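Side-chain contacts in carboxylesterase YBFK (PDB 4CCY), which hydrolyses carboxylic esters to an alcohol and a carboxylate, as a carboxylesterase of the alpha/beta hydrolase superfamily: residues Val37-Phe41 with Gly42-Ile46; Lys112-Phe115 with Asp116-Leu120; Ser133-Val136 with Asn137-Arg141. All coordinates share one frame; numbering follows the deposited sequence.

Interaction 1 of 3, residues Val37-Phe41 with Gly42-Ile46; sequences VSTRF and GKTHI
Val37 and Thr44 form an antiparallel hydrogen-bonded pair, Val37 N giving to Thr44 O at 2.8 Å and Thr44 N to Val37 O at 2.9 Å, and beyond this pair the chain reverses through a type I turn from Thr39 to Gly42. The turn is closed by Gly42 N donating to Thr39 O at 3.0 Å. Thr39 reinforces it with its hydroxyl. With chi1 83°, OG1 sits between its own backbone N and carbonyl carbon, where it accepts from Phe41 N, an ST turn, and donates to Gly42 O at 2.7 Å, in the carbonyl plane and on a lone pair. Gly42 O has a second donor, Thr44 OG1, which comes from above the carbonyl plane at a longer 3.3 Å; Trp110 NE1 also bonds to this hydroxyl. The two threonine side chains cross at about a right angle, the methyl CG2 of Thr39 lying 3.5 Å from Thr44 OG1. Further along, Val37 CG2 meets Ile46 CD1 at 3.8 Å, again crosswise. Gly42 has phi 118° and psi 168°, and a CB there would collide with the carbonyl O of Phe41. Two hydroxyls thus converge on one carbonyl, that of Gly42, at the turn end of a beta hairpin, so the reversal between strands 33-37 and 42-49 is fixed by side-chain as well as backbone bonds.

Interaction 2 of 3, residues Lys112-Phe115 with Asp116-Leu120; sequences KDVF and DSLGL
Val114 CG1, set anti to its backbone N (chi1 172°), and Leu118, whose CG lies anti to its carbonyl carbon, run side by side and point the same way, bringing CG1 of the valine to 4.0 Å from CD1 of the leucine. One turn of helix separates them, and Leu118 N bonds back to Val114 O at 3.0 Å. Phe115 takes chi1 -87°, which leaves Leu120 O at the edge of its ring, near the ring plane, while CD2 comes to 4.3 Å from Leu120 CB. Its carbonyl does the capping: Leu120 N donates to Phe115 O at 2.9 Å in a nearly straight bond, and Leu118 N adds a weak one. Gly119, with phi 78°, is the first residue to leave helical geometry, and its N donates to Asp116 O at 3.0 Å; this bond and the one from Leu120 N to Phe115 O are the pair that makes the ending a Schellman motif.

On another side of the helix, a water links two acids, donating to Asp113 OD1 at 2.7 Å and to Asp116 OD2 at 2.9 Å. The two carboxylates stay apart, and each has a cationic partner elsewhere, Arg40 for Asp113 and Arg145 for Asp116, which probably eases their like charges. Ser117 OG bonds to Ser38 O.

The contact thus forms the C-terminal end of helix 104-118 as it lies against the sheet: Phe115 packs on Ile58 of strand 56-60 and on Ala123 and Leu125 of strand 123-128, while Leu118 reaches Phe35 and Val37 of strand 33-37.

Interaction 3 of 3, residues Ser133-Val136 with Asn137-Arg141; sequences SHIV and NFLLR
The helix 130-141 that follows the presumed nucleophile elbow, where Ser129 is probably the charge-relay nucleophile, is the helical part of a beta-alpha-beta unit between strands 123-128 and 146-152, and this contact spans its last turns. Ile135 and Leu139 meet one turn apart, their side chains crossing at about a right angle with CG2 of the isoleucine 4.1 Å from CD2 of the leucine. Leu139 CG lies between its backbone N and carbonyl carbon (chi1 62°), an uncommon choice on a helix that folds the side chain back over the preceding turn, so that CG comes to 3.3 Å from Ile135 O and 3.4 Å from Val136 O. With an alanine here CG and both its methyl branches would be gone, which is likely to open a gap beside Ile135 CG2 and Ala149 of strand 146-152. Val136 CG1 and Leu140 CD1 make a looser apolar pair at 4.3 Å.

The polar side is carried by Asn137. Its OD1 accepts from Arg141 NE at 3.1 Å, lying in the guanidinium plane at its edge. Its ND2 gives to the backbone O of Arg104 and to a water, which in turn donates to His134 O at 2.9 Å; that carbonyl also accepts from Phe138 N. Both ends of the buried amide are therefore engaged, its rotation is set by these bonds, and the charged arginine would probably polarise its carbonyl, while the branched aliphatic side chains supply the packing.

In the fold
Along the chain the three contacts come in series: the hairpin of interaction 1, the end of helix 104-118 in interaction 2, and helix 130-141 in interaction 3. Interactions 1 and 2, with centres 10 Å apart, touch directly, Val37 packing against Ser117 in addition to the Arg40-Asp113 salt bridge. Interaction 2 meets interaction 3, 16 Å away between centres, where the rings of Phe115 and Phe138 pack. Interactions 1 and 3 do not touch, and their nearest atoms are about 9 Å apart. Helix 104-118 thus bridges the edge hairpin of the mixed sheet and the helix that follows the presumed nucleophile, so that a continuous run of packing joins these parts of the alpha/beta hydrolase fold.

Interaction 1 of 3, residues Val37-Phe41 with Gly42-Ile46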
loop_
_atom_site.group_PDB
_atom_site.type_symbol
_atom_site.label_atom_id
_atom_site.label_comp_id
_atom_site.label_asym_id
_atom_site.label_seq_id
_atom_site.Cartn_x
_atom_site.Cartn_y
_atom_site.Cartn_z
ATOM N N VAL A 37 -9.005 -7.670 -13.016
ATOM C CA VAL A 37 -8.875 -6.868 -14.226
ATOM C C VAL A 37 -7.618 -7.257 -14.983
ATOM O O VAL A 37 -6.626 -7.701 -14.386
ATOM C CB VAL A 37 -8.911 -5.341 -13.963
ATOM C CG1 VAL A 37 -10.312 -4.908 -13.543
ATOM C CG2 VAL A 37 -7.858 -4.900 -12.971
ATOM N N SER A 38 -7.665 -7.090 -16.302
ATOM C CA SER A 38 -6.529 -7.404 -17.153
ATOM C C SER A 38 -5.497 -6.297 -17.160
ATOM O O SER A 38 -5.834 -5.119 -17.153
ATOM C CB SER A 38 -6.989 -7.691 -18.574
ATOM O OG SER A 38 -7.249 -9.082 -18.715
ATOM N N THR A 39 -4.230 -6.695 -17.147
ATOM C CA THR A 39 -3.111 -5.763 -17.257
ATOM C C THR A 39 -1.987 -6.513 -17.956
ATOM O O THR A 39 -1.981 -7.747 -17.968
ATOM C CB THR A 39 -2.602 -5.263 -15.878
ATOM O OG1 THR A 39 -1.697 -6.223 -15.323
ATOM C CG2 THR A 39 -3.747 -4.976 -14.898
ATOM N N ARG A 40 -1.028 -5.788 -18.522
ATOM C CA ARG A 40 0.053 -6.451 -19.243
ATOM C C ARG A 40 1.035 -7.163 -18.299
ATOM O O ARG A 40 1.998 -7.785 -18.741
ATOM C CB ARG A 40 0.760 -5.474 -20.178
ATOM C CG ARG A 40 1.601 -4.425 -19.483
ATOM C CD ARG A 40 1.884 -3.286 -20.442
ATOM N NE ARG A 40 0.925 -2.201 -20.287
ATOM C CZ ARG A 40 1.111 -0.976 -20.767
ATOM N NH1 ARG A 40 2.213 -0.686 -21.446
ATOM N NH2 ARG A 40 0.200 -0.036 -20.555
ATOM N N PHE A 41 0.773 -7.073 -17.000
ATOM C CA PHE A 41 1.590 -7.746 -15.996
ATOM C C PHE A 41 0.797 -8.821 -15.270
ATOM O O PHE A 41 1.280 -9.393 -14.293
ATOM C CB PHE A 41 2.167 -6.730 -15.011
ATOM C CG PHE A 41 3.071 -5.739 -15.662
ATOM C CD1 PHE A 41 4.397 -6.073 -15.952
ATOM C CD2 PHE A 41 2.594 -4.489 -16.034
ATOM C CE1 PHE A 41 5.234 -5.160 -16.568
ATOM C CE2 PHE A 41 3.433 -3.574 -16.647
ATOM C CZ PHE A 41 4.754 -3.913 -16.920
ATOM N N GLY A 42 -0.404 -9.098 -15.774
ATOM C CA GLY A 42 -1.255 -10.156 -15.235
ATOM C C GLY A 42 -2.600 -9.726 -14.672
ATOM O O GLY A 42 -2.859 -8.527 -14.447
ATOM N N LYS A 43 -3.444 -10.726 -14.419
ATOM C CA LYS A 43 -4.764 -10.548 -13.821
ATOM C C LYS A 43 -4.620 -9.989 -12.406
ATOM O O LYS A 43 -3.997 -10.609 -11.542
ATOM C CB LYS A 43 -5.506 -11.888 -13.782
ATOM C CG LYS A 43 -6.414 -12.157 -14.978
ATOM C CD LYS A 43 -7.056 -13.550 -14.923
ATOM C CE LYS A 43 -7.853 -13.813 -13.645
ATOM N NZ LYS A 43 -8.494 -15.165 -13.570
ATOM N N THR A 44 -5.199 -8.812 -12.183
ATOM C CA THR A 44 -5.012 -8.058 -10.940
ATOM C C THR A 44 -6.316 -8.090 -10.165
ATOM O O THR A 44 -7.371 -7.738 -10.711
ATOM C CB THR A 44 -4.604 -6.596 -11.246
ATOM O OG1 THR A 44 -3.322 -6.591 -11.871
ATOM C CG2 THR A 44 -4.562 -5.730 -9.972
ATOM N N HIS A 45 -6.237 -8.513 -8.901
ATOM C CA HIS A 45 -7.422 -8.666 -8.052
ATOM C C HIS A 45 -7.874 -7.349 -7.491
ATOM O O HIS A 45 -7.049 -6.548 -7.026
ATOM C CB HIS A 45 -7.165 -9.674 -6.934
ATOM C CG HIS A 45 -8.414 -10.118 -6.198
ATOM N ND1 HIS A 45 -8.817 -9.551 -5.045
ATOM C CD2 HIS A 45 -9.337 -11.122 -6.482
ATOM C CE1 HIS A 45 -9.938 -10.157 -4.613
ATOM N NE2 HIS A 45 -10.253 -11.120 -5.486
ATOM N N ILE A 46 -9.190 -7.112 -7.564
ATOM C CA ILE A 46 -9.823 -5.892 -7.037
ATOM C C ILE A 46 -10.936 -6.251 -6.052
ATOM O O ILE A 46 -11.744 -7.134 -6.329
ATOM C CB ILE A 46 -10.483 -5.055 -8.170
ATOM C CG1 ILE A 46 -9.578 -4.931 -9.410
ATOM C CG2 ILE A 46 -11.012 -3.718 -7.641
ATOM C CD1 ILE A 46 -8.363 -4.044 -9.264
#

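Interaction 2 of 3, residues Lys112-Phe115 with Asp116-Leu120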
loop_
_atom_site.group_PDB
_atom_site.type_symbol
_atom_site.label_atom_id
_atom_site.label_comp_id
_atom_site.label_asym_id
_atom_site.label_seq_id
_atom_site.Cartn_x
_atom_site.Cartn_y
_atom_site.Cartn_z
ATOM N N LYS A 112 -1.807 2.196 -14.874
ATOM C CA LYS A 112 -2.586 2.712 -16.009
ATOM C C LYS A 112 -3.530 1.647 -16.568
ATOM O O LYS A 112 -4.689 1.945 -16.841
ATOM C CB LYS A 112 -1.691 3.254 -17.131
ATOM C CG LYS A 112 -1.083 4.616 -16.857
ATOM C CD LYS A 112 -0.395 5.145 -18.111
ATOM C CE LYS A 112 0.690 6.141 -17.746
ATOM N NZ LYS A 112 1.379 6.618 -18.975
ATOM N N ASP A 113 -3.038 0.415 -16.712
ATOM C CA ASP A 113 -3.873 -0.716 -17.158
ATOM C C ASP A 113 -5.022 -0.981 -16.180
ATOM O O ASP A 113 -6.144 -1.264 -16.593
ATOM C CB ASP A 113 -3.051 -2.007 -17.275
ATOM C CG ASP A 113 -2.108 -2.029 -18.463
ATOM O OD1 ASP A 113 -2.082 -1.074 -19.270
ATOM O OD2 ASP A 113 -1.370 -3.040 -18.586
ATOM N N VAL A 114 -4.726 -0.929 -14.880
ATOM C CA VAL A 114 -5.769 -1.099 -13.859
ATOM C C VAL A 114 -6.842 -0.017 -14.041
ATOM O O VAL A 114 -8.013 -0.330 -14.179
ATOM C CB VAL A 114 -5.205 -1.112 -12.416
ATOM C CG1 VAL A 114 -6.327 -1.094 -11.393
ATOM C CG2 VAL A 114 -4.318 -2.333 -12.187
ATOM N N PHE A 115 -6.421 1.246 -14.070
ATOM C CA PHE A 115 -7.324 2.376 -14.343
ATOM C C PHE A 115 -8.160 2.130 -15.601
ATOM O O PHE A 115 -9.392 2.260 -15.568
ATOM C CB PHE A 115 -6.528 3.677 -14.507
ATOM C CG PHE A 115 -6.244 4.402 -13.213
ATOM C CD1 PHE A 115 -5.630 3.752 -12.135
ATOM C CD2 PHE A 115 -6.569 5.750 -13.076
ATOM C CE1 PHE A 115 -5.345 4.438 -10.957
ATOM C CE2 PHE A 115 -6.291 6.429 -11.897
ATOM C CZ PHE A 115 -5.671 5.778 -10.845
ATOM N N ASP A 116 -7.474 1.774 -16.694
ATOM C CA ASP A 116 -8.114 1.524 -17.988
ATOM C C ASP A 116 -9.161 0.414 -17.934
ATOM O O ASP A 116 -10.298 0.607 -18.383
ATOM C CB ASP A 116 -7.067 1.240 -19.079
ATOM C CG ASP A 116 -6.327 2.500 -19.524
ATOM O OD1 ASP A 116 -6.703 3.603 -19.080
ATOM O OD2 ASP A 116 -5.366 2.388 -20.312
ATOM N N SER A 117 -8.786 -0.732 -17.372
ATOM C CA SER A 117 -9.710 -1.863 -17.234
ATOM C C SER A 117 -10.899 -1.561 -16.308
ATOM O O SER A 117 -11.952 -2.203 -16.407
ATOM C CB SER A 117 -8.969 -3.106 -16.742
ATOM O OG SER A 117 -8.039 -3.556 -17.711
ATOM N N LEU A 118 -10.716 -0.602 -15.406
ATOM C CA LEU A 118 -11.780 -0.155 -14.500
ATOM C C LEU A 118 -12.650 0.950 -15.124
ATOM O O LEU A 118 -13.702 1.295 -14.581
ATOM C CB LEU A 118 -11.192 0.313 -13.158
ATOM C CG LEU A 118 -10.701 -0.742 -12.150
ATOM C CD1 LEU A 118 -10.148 -0.080 -10.894
ATOM C CD2 LEU A 118 -11.802 -1.728 -11.781
ATOM N N GLY A 119 -12.209 1.488 -16.263
ATOM C CA GLY A 119 -12.921 2.544 -16.977
ATOM C C GLY A 119 -12.720 3.908 -16.333
ATOM O O GLY A 119 -13.584 4.779 -16.439
ATOM N N LEU A 120 -11.586 4.101 -15.660
ATOM C CA LEU A 120 -11.363 5.332 -14.921
ATOM C C LEU A 120 -10.419 6.260 -15.649
ATOM O O LEU A 120 -9.324 5.852 -16.064
ATOM C CB LEU A 120 -10.808 5.048 -13.524
ATOM C CG LEU A 120 -11.536 4.045 -12.623
ATOM C CD1 LEU A 120 -10.848 3.990 -11.276
ATOM C CD2 LEU A 120 -13.022 4.366 -12.468
HETATM O O HOH W 1 -2.591 1.557 -19.823
#

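Interaction 3 of 3, residues Ser133-Val136 with Asn137-Arg141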
loop_
_atom_site.group_PDB
_atom_site.type_symbol
_atom_site.label_atom_id
_atom_site.label_comp_id
_atom_site.label_asym_id
_atom_site.label_seq_id
_atom_site.Cartn_x
_atom_site.Cartn_y
_atom_site.Cartn_z
ATOM N N SER A 133 4.564 3.995 -1.797
ATOM C CA SER A 133 5.635 4.252 -2.774
ATOM C C SER A 133 5.161 4.093 -4.214
ATOM O O SER A 133 5.587 4.838 -5.076
ATOM C CB SER A 133 6.871 3.397 -2.489
ATOM O OG SER A 133 7.349 3.682 -1.173
ATOM N N HIS A 134 4.244 3.163 -4.474
ATOM C CA HIS A 134 3.601 3.097 -5.802
ATOM C C HIS A 134 2.896 4.388 -6.146
ATOM O O HIS A 134 2.973 4.885 -7.286
ATOM C CB HIS A 134 2.624 1.929 -5.882
ATOM C CG HIS A 134 3.277 0.619 -6.227
ATOM N ND1 HIS A 134 3.411 0.188 -7.506
ATOM C CD2 HIS A 134 3.851 -0.352 -5.421
ATOM C CE1 HIS A 134 4.050 -1.000 -7.514
ATOM N NE2 HIS A 134 4.324 -1.333 -6.236
ATOM N N ILE A 135 2.205 4.952 -5.158
ATOM C CA ILE A 135 1.429 6.167 -5.378
ATOM C C ILE A 135 2.313 7.365 -5.697
ATOM O O ILE A 135 1.995 8.119 -6.615
ATOM C CB ILE A 135 0.432 6.435 -4.232
ATOM C CG1 ILE A 135 -0.705 5.418 -4.319
ATOM C CG2 ILE A 135 -0.155 7.840 -4.308
ATOM C CD1 ILE A 135 -1.408 5.158 -3.022
ATOM N N VAL A 136 3.423 7.526 -4.982
ATOM C CA VAL A 136 4.355 8.614 -5.276
ATOM C C VAL A 136 4.890 8.455 -6.697
ATOM O O VAL A 136 4.913 9.419 -7.467
ATOM C CB VAL A 136 5.517 8.687 -4.274
ATOM C CG1 VAL A 136 6.453 9.841 -4.619
ATOM C CG2 VAL A 136 4.981 8.833 -2.854
ATOM N N ASN A 137 5.290 7.236 -7.051
ATOM C CA ASN A 137 5.752 6.936 -8.408
ATOM C C ASN A 137 4.683 7.219 -9.475
ATOM O O ASN A 137 4.975 7.816 -10.520
ATOM C CB ASN A 137 6.224 5.479 -8.510
ATOM C CG ASN A 137 6.836 5.165 -9.861
ATOM O OD1 ASN A 137 7.903 5.688 -10.201
ATOM N ND2 ASN A 137 6.166 4.305 -10.644
ATOM N N PHE A 138 3.448 6.791 -9.197
ATOM C CA PHE A 138 2.314 7.036 -10.103
ATOM C C PHE A 138 1.984 8.522 -10.315
ATOM O O PHE A 138 1.836 8.964 -11.453
ATOM C CB PHE A 138 1.055 6.242 -9.665
ATOM C CG PHE A 138 -0.043 6.231 -10.706
ATOM C CD1 PHE A 138 0.143 5.585 -11.918
ATOM C CD2 PHE A 138 -1.253 6.896 -10.479
ATOM C CE1 PHE A 138 -0.856 5.585 -12.889
ATOM C CE2 PHE A 138 -2.255 6.899 -11.439
ATOM C CZ PHE A 138 -2.059 6.236 -12.645
ATOM N N LEU A 139 1.871 9.298 -9.237
ATOM C CA LEU A 139 1.530 10.717 -9.373
ATOM C C LEU A 139 2.638 11.507 -10.098
ATOM O O LEU A 139 2.353 12.520 -10.741
ATOM C CB LEU A 139 1.177 11.353 -8.016
ATOM C CG LEU A 139 2.258 11.397 -6.931
ATOM C CD1 LEU A 139 3.155 12.612 -7.091
ATOM C CD2 LEU A 139 1.625 11.365 -5.550
ATOM N N LEU A 140 3.887 11.039 -10.000
ATOM C CA LEU A 140 4.999 11.632 -10.748
ATOM C C LEU A 140 4.935 11.284 -12.227
ATOM O O LEU A 140 5.163 12.138 -13.081
ATOM C CB LEU A 140 6.349 11.169 -10.192
ATOM C CG LEU A 140 6.899 11.788 -8.907
ATOM C CD1 LEU A 140 8.090 10.977 -8.414
ATOM C CD2 LEU A 140 7.305 13.239 -9.128
ATOM N N ARG A 141 4.655 10.024 -12.535
ATOM C CA ARG A 141 4.677 9.566 -13.928
ATOM C C ARG A 141 3.335 9.709 -14.631
ATOM O O ARG A 141 3.286 9.710 -15.853
ATOM C CB ARG A 141 5.112 8.105 -14.013
ATOM C CG ARG A 141 6.592 7.890 -13.779
ATOM C CD ARG A 141 6.885 6.417 -13.569
ATOM N NE ARG A 141 8.290 6.196 -13.249
ATOM C CZ ARG A 141 9.265 6.129 -14.156
ATOM N NH1 ARG A 141 8.999 6.267 -15.448
ATOM N NH2 ARG A 141 10.515 5.934 -13.764
HETATM O O HOH W 2 3.560 3.524 -9.774
#